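Local structure of putative mandelate racemase/muconate lactonizing enzyme (Bordetella bronchiseptica, 3DDM) at residues H36-V41 with W58-A63; A17-Y22 with C64-R69; I314-S319 with L335-N340. The protein belongs to the enolase superfamily, pairing an N-terminal capping domain with a C-terminal modified TIM barrel, while its own activity is not established. The protein carries 1 engineered substitution. One frame throughout, in Å; residues are numbered along the deposited sequence.

Contact 1. Residues H36-V41 with W58-A63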
# COMPACT_ATOMS: atom_id res chain seq x y z
N HIS A 36 -17.16 -13.51 -3.59
CA HIS A 36 -18.39 -12.84 -4.02
C HIS A 36 -18.38 -12.70 -5.55
O HIS A 36 -19.40 -12.90 -6.21
CB HIS A 36 -18.49 -11.45 -3.40
CG HIS A 36 -18.24 -11.42 -1.93
ND1 HIS A 36 -17.07 -11.90 -1.36
CD2 HIS A 36 -18.99 -10.95 -0.90
CE1 HIS A 36 -17.12 -11.72 -0.05
NE2 HIS A 36 -18.27 -11.15 0.25
N ASP A 37 -17.22 -12.34 -6.09
CA ASP A 37 -17.04 -12.18 -7.52
C ASP A 37 -15.55 -12.15 -7.85
O ASP A 37 -14.73 -11.72 -7.04
CB ASP A 37 -17.71 -10.90 -8.02
CG ASP A 37 -17.15 -9.66 -7.36
OD1 ASP A 37 -17.41 -9.46 -6.15
OD2 ASP A 37 -16.43 -8.90 -8.04
N ARG A 38 -15.21 -12.61 -9.05
CA ARG A 38 -13.83 -12.64 -9.51
C ARG A 38 -13.55 -11.34 -10.26
O ARG A 38 -14.19 -11.06 -11.27
CB ARG A 38 -13.62 -13.84 -10.44
CG ARG A 38 -14.16 -15.15 -9.86
CD ARG A 38 -13.05 -16.15 -9.57
NE ARG A 38 -12.08 -15.63 -8.61
CZ ARG A 38 -10.83 -16.05 -8.51
NH1 ARG A 38 -10.37 -16.99 -9.32
NH2 ARG A 38 -10.02 -15.51 -7.61
N PRO A 39 -12.60 -10.53 -9.76
CA PRO A 39 -12.26 -9.26 -10.39
C PRO A 39 -11.12 -9.38 -11.39
O PRO A 39 -10.42 -10.38 -11.42
CB PRO A 39 -11.88 -8.39 -9.20
CG PRO A 39 -11.12 -9.37 -8.37
CD PRO A 39 -11.94 -10.66 -8.45
N ALA A 40 -10.92 -8.34 -12.19
CA ALA A 40 -9.84 -8.33 -13.16
C ALA A 40 -9.61 -6.92 -13.71
O ALA A 40 -10.55 -6.12 -13.83
CB ALA A 40 -10.15 -9.28 -14.29
N VAL A 41 -8.36 -6.60 -14.02
CA VAL A 41 -8.03 -5.30 -14.60
C VAL A 41 -7.10 -5.56 -15.77
O VAL A 41 -5.95 -5.97 -15.59
CB VAL A 41 -7.32 -4.36 -13.59
CG1 VAL A 41 -6.96 -3.06 -14.28
CG2 VAL A 41 -8.23 -4.08 -12.42
N TRP A 58 -2.48 -7.42 -11.38
CA TRP A 58 -2.92 -8.25 -10.26
C TRP A 58 -3.92 -7.47 -9.41
O TRP A 58 -3.71 -6.28 -9.13
CB TRP A 58 -1.73 -8.65 -9.40
CG TRP A 58 -2.09 -9.57 -8.28
CD1 TRP A 58 -2.18 -10.94 -8.34
CD2 TRP A 58 -2.45 -9.20 -6.94
NE1 TRP A 58 -2.58 -11.44 -7.12
CE2 TRP A 58 -2.75 -10.39 -6.24
CE3 TRP A 58 -2.56 -7.98 -6.27
CZ2 TRP A 58 -3.15 -10.40 -4.90
CZ3 TRP A 58 -2.95 -7.98 -4.93
CH2 TRP A 58 -3.24 -9.19 -4.27
N CYS A 59 -4.99 -8.13 -8.99
CA CYS A 59 -5.97 -7.43 -8.17
C CYS A 59 -6.89 -8.35 -7.39
O CYS A 59 -8.04 -8.00 -7.13
CB CYS A 59 -6.81 -6.48 -9.04
SG CYS A 59 -8.03 -7.31 -10.09
N ASN A 60 -6.42 -9.52 -7.00
CA ASN A 60 -7.30 -10.43 -6.27
C ASN A 60 -7.74 -9.86 -4.93
O ASN A 60 -8.90 -9.95 -4.58
CB ASN A 60 -6.64 -11.80 -6.08
CG ASN A 60 -6.65 -12.61 -7.36
OD1 ASN A 60 -7.69 -12.79 -7.99
ND2 ASN A 60 -5.48 -13.12 -7.75
N PHE A 61 -6.81 -9.26 -4.19
CA PHE A 61 -7.13 -8.68 -2.90
C PHE A 61 -6.66 -7.23 -2.82
O PHE A 61 -5.68 -6.85 -3.45
CB PHE A 61 -6.49 -9.48 -1.76
CG PHE A 61 -6.78 -10.95 -1.80
CD1 PHE A 61 -5.87 -11.84 -2.35
CD2 PHE A 61 -7.98 -11.44 -1.29
CE1 PHE A 61 -6.13 -13.22 -2.40
CE2 PHE A 61 -8.26 -12.82 -1.32
CZ PHE A 61 -7.34 -13.71 -1.88
N PRO A 62 -7.40 -6.38 -2.07
CA PRO A 62 -8.62 -6.77 -1.35
C PRO A 62 -9.72 -6.94 -2.40
O PRO A 62 -9.50 -6.61 -3.56
CB PRO A 62 -8.86 -5.58 -0.42
CG PRO A 62 -8.36 -4.43 -1.25
CD PRO A 62 -7.06 -4.97 -1.80
N ALA A 63 -10.88 -7.44 -2.01
CA ALA A 63 -11.96 -7.62 -2.98
C ALA A 63 -12.33 -6.33 -3.70
O ALA A 63 -12.71 -6.36 -4.87
CB ALA A 63 -13.19 -8.20 -2.29

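Contact 2. Residues A17-Y22 with C64-R69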
# COMPACT_ATOMS: atom_id res chain seq x y z
N ALA A 17 -7.40 1.32 -19.00
CA ALA A 17 -7.57 0.20 -18.08
C ALA A 17 -9.05 -0.17 -18.05
O ALA A 17 -9.91 0.70 -17.99
CB ALA A 17 -7.11 0.59 -16.69
N HIS A 18 -9.34 -1.47 -18.11
CA HIS A 18 -10.72 -1.93 -18.08
C HIS A 18 -10.90 -2.87 -16.91
O HIS A 18 -10.10 -3.79 -16.72
CB HIS A 18 -11.08 -2.65 -19.37
CG HIS A 18 -10.66 -1.91 -20.60
ND1 HIS A 18 -9.47 -2.16 -21.25
CD2 HIS A 18 -11.25 -0.89 -21.26
CE1 HIS A 18 -9.34 -1.31 -22.26
NE2 HIS A 18 -10.40 -0.53 -22.29
N VAL A 19 -11.95 -2.63 -16.14
CA VAL A 19 -12.23 -3.47 -14.98
C VAL A 19 -13.40 -4.41 -15.26
O VAL A 19 -14.35 -4.04 -15.94
CB VAL A 19 -12.57 -2.62 -13.75
CG1 VAL A 19 -12.76 -3.53 -12.54
CG2 VAL A 19 -11.47 -1.60 -13.49
N PHE A 20 -13.31 -5.62 -14.74
CA PHE A 20 -14.34 -6.63 -14.91
C PHE A 20 -14.56 -7.33 -13.59
O PHE A 20 -13.61 -7.55 -12.84
CB PHE A 20 -13.94 -7.66 -15.96
CG PHE A 20 -13.81 -7.09 -17.33
CD1 PHE A 20 -12.58 -6.64 -17.79
CD2 PHE A 20 -14.92 -6.95 -18.14
CE1 PHE A 20 -12.45 -6.06 -19.05
CE2 PHE A 20 -14.81 -6.38 -19.40
CZ PHE A 20 -13.57 -5.92 -19.86
N ARG A 21 -15.81 -7.66 -13.31
CA ARG A 21 -16.14 -8.36 -12.08
C ARG A 21 -17.18 -9.40 -12.44
O ARG A 21 -18.33 -9.08 -12.71
CB ARG A 21 -16.68 -7.39 -11.02
CG ARG A 21 -15.83 -6.14 -10.86
CD ARG A 21 -16.06 -5.44 -9.53
NE ARG A 21 -15.50 -6.23 -8.44
CZ ARG A 21 -14.56 -5.80 -7.60
NH1 ARG A 21 -14.06 -4.58 -7.69
NH2 ARG A 21 -14.11 -6.63 -6.67
N TYR A 22 -16.74 -10.65 -12.48
CA TYR A 22 -17.63 -11.76 -12.80
C TYR A 22 -18.29 -12.26 -11.52
O TYR A 22 -17.61 -12.75 -10.62
CB TYR A 22 -16.85 -12.91 -13.43
CG TYR A 22 -17.78 -13.96 -13.98
CD1 TYR A 22 -18.35 -13.81 -15.24
CD2 TYR A 22 -18.13 -15.07 -13.21
CE1 TYR A 22 -19.25 -14.75 -15.73
CE2 TYR A 22 -19.03 -16.01 -13.69
CZ TYR A 22 -19.58 -15.85 -14.95
OH TYR A 22 -20.46 -16.79 -15.44
N CYS A 64 -12.18 -5.19 -3.03
CA CYS A 64 -12.52 -3.89 -3.63
C CYS A 64 -11.38 -3.16 -4.35
O CYS A 64 -11.58 -2.08 -4.90
CB CYS A 64 -13.05 -2.96 -2.55
SG CYS A 64 -11.75 -2.51 -1.39
N GLY A 65 -10.18 -3.75 -4.34
CA GLY A 65 -9.03 -3.09 -4.95
C GLY A 65 -8.88 -2.90 -6.45
O GLY A 65 -8.02 -2.13 -6.85
N ALA A 66 -9.71 -3.54 -7.27
CA ALA A 66 -9.59 -3.44 -8.73
C ALA A 66 -9.76 -2.05 -9.35
O ALA A 66 -8.98 -1.64 -10.20
CB ALA A 66 -10.54 -4.42 -9.41
N GLU A 67 -10.79 -1.32 -8.92
CA GLU A 67 -11.04 0.02 -9.46
C GLU A 67 -9.87 0.97 -9.17
O GLU A 67 -9.42 1.72 -10.05
CB GLU A 67 -12.33 0.59 -8.86
CG GLU A 67 -13.64 -0.06 -9.36
CD GLU A 67 -13.87 -1.48 -8.86
OE1 GLU A 67 -13.20 -1.89 -7.88
OE2 GLU A 67 -14.72 -2.20 -9.44
N HIS A 68 -9.38 0.95 -7.94
CA HIS A 68 -8.29 1.81 -7.55
C HIS A 68 -7.07 1.59 -8.45
O HIS A 68 -6.40 2.54 -8.87
CB HIS A 68 -7.90 1.55 -6.09
CG HIS A 68 -6.79 2.42 -5.59
ND1 HIS A 68 -6.88 3.79 -5.58
CD2 HIS A 68 -5.56 2.11 -5.12
CE1 HIS A 68 -5.74 4.30 -5.13
NE2 HIS A 68 -4.93 3.30 -4.84
N ARG A 69 -6.78 0.33 -8.74
CA ARG A 69 -5.64 -0.02 -9.56
C ARG A 69 -5.79 0.46 -10.99
O ARG A 69 -4.83 0.93 -11.59
CB ARG A 69 -5.42 -1.52 -9.49
CG ARG A 69 -4.90 -1.95 -8.13
CD ARG A 69 -5.02 -3.45 -7.89
NE ARG A 69 -4.21 -3.84 -6.74
CZ ARG A 69 -4.41 -3.41 -5.50
NH1 ARG A 69 -5.40 -2.56 -5.23
NH2 ARG A 69 -3.61 -3.81 -4.53

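Contact 3. Residues I314-S319 with L335-N340. Engineered in segment 335-340: Gly336 (natural residue Glu).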
# COMPACT_ATOMS: atom_id res chain seq x y z
N ILE A 314 -5.28 -13.19 -19.24
CA ILE A 314 -4.13 -12.44 -19.76
C ILE A 314 -2.89 -12.65 -18.90
O ILE A 314 -1.81 -12.96 -19.41
CB ILE A 314 -4.45 -10.93 -19.85
CG1 ILE A 314 -5.60 -10.71 -20.83
CG2 ILE A 314 -3.23 -10.16 -20.33
CD1 ILE A 314 -5.29 -11.15 -22.25
N GLY A 315 -3.05 -12.49 -17.59
CA GLY A 315 -1.93 -12.65 -16.68
C GLY A 315 -1.41 -14.07 -16.70
O GLY A 315 -0.21 -14.30 -16.60
N LEU A 316 -2.32 -15.03 -16.81
CA LEU A 316 -1.93 -16.43 -16.84
C LEU A 316 -1.12 -16.73 -18.10
O LEU A 316 -0.09 -17.42 -18.02
CB LEU A 316 -3.17 -17.35 -16.80
CG LEU A 316 -2.80 -18.84 -16.82
CD1 LEU A 316 -1.90 -19.15 -15.64
CD2 LEU A 316 -4.06 -19.69 -16.78
N GLN A 317 -1.58 -16.24 -19.25
CA GLN A 317 -0.87 -16.45 -20.50
C GLN A 317 0.52 -15.82 -20.39
O GLN A 317 1.51 -16.41 -20.82
CB GLN A 317 -1.65 -15.84 -21.68
CG GLN A 317 -2.95 -16.59 -22.07
CD GLN A 317 -2.73 -17.78 -23.01
OE1 GLN A 317 -3.36 -18.84 -22.86
NE2 GLN A 317 -1.86 -17.61 -24.00
N ALA A 318 0.58 -14.63 -19.78
CA ALA A 318 1.85 -13.94 -19.60
C ALA A 318 2.82 -14.79 -18.80
O ALA A 318 4.02 -14.81 -19.08
CB ALA A 318 1.63 -12.60 -18.91
N SER A 319 2.30 -15.49 -17.79
CA SER A 319 3.13 -16.35 -16.95
C SER A 319 3.60 -17.59 -17.69
O SER A 319 4.73 -18.05 -17.50
CB SER A 319 2.36 -16.76 -15.70
OG SER A 319 1.96 -15.61 -14.97
N LEU A 335 3.74 -24.26 -14.06
CA LEU A 335 2.88 -23.08 -14.00
C LEU A 335 1.61 -23.49 -13.29
O LEU A 335 0.98 -24.48 -13.65
CB LEU A 335 2.59 -22.60 -15.42
CG LEU A 335 1.74 -21.35 -15.71
CD1 LEU A 335 0.32 -21.75 -15.94
CD2 LEU A 335 1.87 -20.35 -14.59
N GLY A 336 1.24 -22.74 -12.25
CA GLY A 336 0.05 -23.04 -11.48
C GLY A 336 -1.18 -22.37 -12.05
O GLY A 336 -1.17 -21.18 -12.35
N VAL A 337 -2.25 -23.14 -12.19
CA VAL A 337 -3.50 -22.62 -12.73
C VAL A 337 -4.59 -22.75 -11.67
O VAL A 337 -4.71 -23.80 -11.02
CB VAL A 337 -3.92 -23.42 -14.00
CG1 VAL A 337 -5.14 -22.78 -14.65
CG2 VAL A 337 -2.76 -23.49 -14.98
N ASP A 338 -5.36 -21.68 -11.49
CA ASP A 338 -6.46 -21.65 -10.52
C ASP A 338 -7.36 -22.88 -10.70
O ASP A 338 -7.86 -23.12 -11.79
CB ASP A 338 -7.29 -20.39 -10.72
CG ASP A 338 -8.14 -20.05 -9.51
OD1 ASP A 338 -8.53 -20.97 -8.76
OD2 ASP A 338 -8.43 -18.85 -9.32
N ALA A 339 -7.58 -23.63 -9.63
CA ALA A 339 -8.40 -24.83 -9.72
C ALA A 339 -9.89 -24.56 -9.84
O ALA A 339 -10.63 -25.35 -10.44
CB ALA A 339 -8.13 -25.73 -8.51
N ASN A 340 -10.34 -23.43 -9.29
CA ASN A 340 -11.75 -23.05 -9.30
C ASN A 340 -12.21 -22.41 -10.60
O ASN A 340 -11.41 -21.88 -11.35
CB ASN A 340 -12.03 -22.10 -8.14
CG ASN A 340 -11.64 -22.71 -6.79
OD1 ASN A 340 -10.46 -22.79 -6.45
ND2 ASN A 340 -12.64 -23.16 -6.03

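Contact 1. Residues H36-V41 with W58-A63
Pro39 and Ala40 of the extended strand 37-46 lie against Cys59 and Asn60 of an irregular loop that joins strand 52-56 to helix 65-81. The backbones stand well apart: the CA atoms of Ala40 and Cys59 are 6.4 Å from each other, and those of Pro39 and Asn60 6.6 Å. At this spacing the two segments share no backbone ladder, and side chains fill the space between them. A cis peptide bond before Pro62 helps the loop turn toward the helix that follows. The sulfur of Cys59 is the centre of the contact. Its SG sits between the backbone N and the carbonyl carbon (chi1 74°), and this position directs the sulfur at the strand, where Cys59 SG lies 3.7 Å from Ala40 CA. Val41 CG2 meets Cys59 SG at 4.0 Å, and Pro39 CG lies 4.1 Å from Cys59 SG. Pro39 CG also packs on the backbone, 3.6 Å from Cys59 O. A small, weakly polar thiol suits this buried spot, since proline and valine flank it and Ala40, whose CB points away, leaves its backbone approachable. Asn60 extends the contact toward Arg38: Asn60 OD1 stands 3.6 Å from Arg38 NH2, too long for a firm bond, although the amide and guanidinium planes differ by only 12°. The stronger partner of Arg38 is Asp338, which forms a salt bridge with NH1. Cys59 and Val41 also touch Ala66 of helix 65-81, so the loop, strand and helix share one apolar seam. Packing of a three-stranded antiparallel sheet against the helices that follow it is the architecture of the N-terminal capping domain in the enolase superfamily.

Contact 2. Residues A17-Y22 with C64-R69
In the alpha+beta N-terminal capping domain, edge strand 14-23 packs against the first turns of helix 65-81; the short segments are nearly antiparallel (172°), with axes 8.6 Å apart. Arg21 and Glu67 carry the polar half of the contact. Arg21 NH1 lies 2.8 Å from Glu67 OE1 and donates a hydrogen bond of 3.0 Å to Glu67 OE2, on the syn lone pair, with an N-H...acceptor angle of 160°. The carboxylate meets the guanidinium at its edge, the two planes coplanar, so a single nitrogen faces both oxygens. A bend at chi2 (70°) swings the carboxylate of Glu67 back toward the strand. Beside this pair, Val19 CG1 packs on Ala66 CB at 3.9 Å; alanine is small enough to let the helix settle close to the sheet, and valine's branched side chain suits a strand. Arg69 NH1 donates a hydrogen bond to Gly65 O, while its NH2 forms a salt bridge with Glu109 of the second subunit. Asp37 pairs with NE of Arg21, so the guanidinium is held between two acids, an arrangement likely to stabilise its positive charge and to restrain its rotation.

Contact 3. Residues I314-S319 with L335-N340
Gly315 O accepts two hydrogen bonds from Ser319, one from the backbone N at 3.0 Å and one from OG, also at 3.0 Å, the donors arriving from opposite faces of the carbonyl plane. Placing OG beside the backbone N (chi1 -59°) turns the hydroxyl back along the helix, which satisfies it within this buried interface and leaves Ser319 CB to pack on Leu335 CD2 at 3.8 Å. One turn earlier, Leu316 reaches out with both methyls: CD1 adjoins Leu335 CD1 and also lies 3.9 Å from Gly336 O, while CD2 touches Val337 CG1 at 3.9 Å, the two side chains crossing at about a right angle. Helix 313-325 and strand 334-338 belong to a beta-alpha-beta unit of the barrel domain, begun by strand 304-309, and their short segments run nearly antiparallel (164°). Branched aliphatic residues suit this layer, where helix packs on barrel strand. Gly336, an engineered replacement for the natural glutamate, contributes backbone alone here. At the strand's last residue, Asp338 OD1 accepts from Asn340 N at 3.1 Å from above the carboxylate plane, forming an Asx turn.

From the N terminus, strand 14-23 leads into strand 37-46, its antiparallel neighbour in the sheet. The chain then returns through strand 52-56 to residues 58-63, closing contact 1, and runs straight on into helix 65-81, where contact 2 closes the wider loop opened by residues 17-22. The smaller loop thus lies wholly within the larger, and their segments meet where Arg38 O approaches Tyr22 N. Contact 3 follows in series, far along the chain, and closes a short loop between a helix and a strand of the barrel. Asp338 bridges to Arg38 of contact 1, joining capping domain to barrel, whereas contacts 2 and 3 remain about 8 Å apart at their nearest atoms.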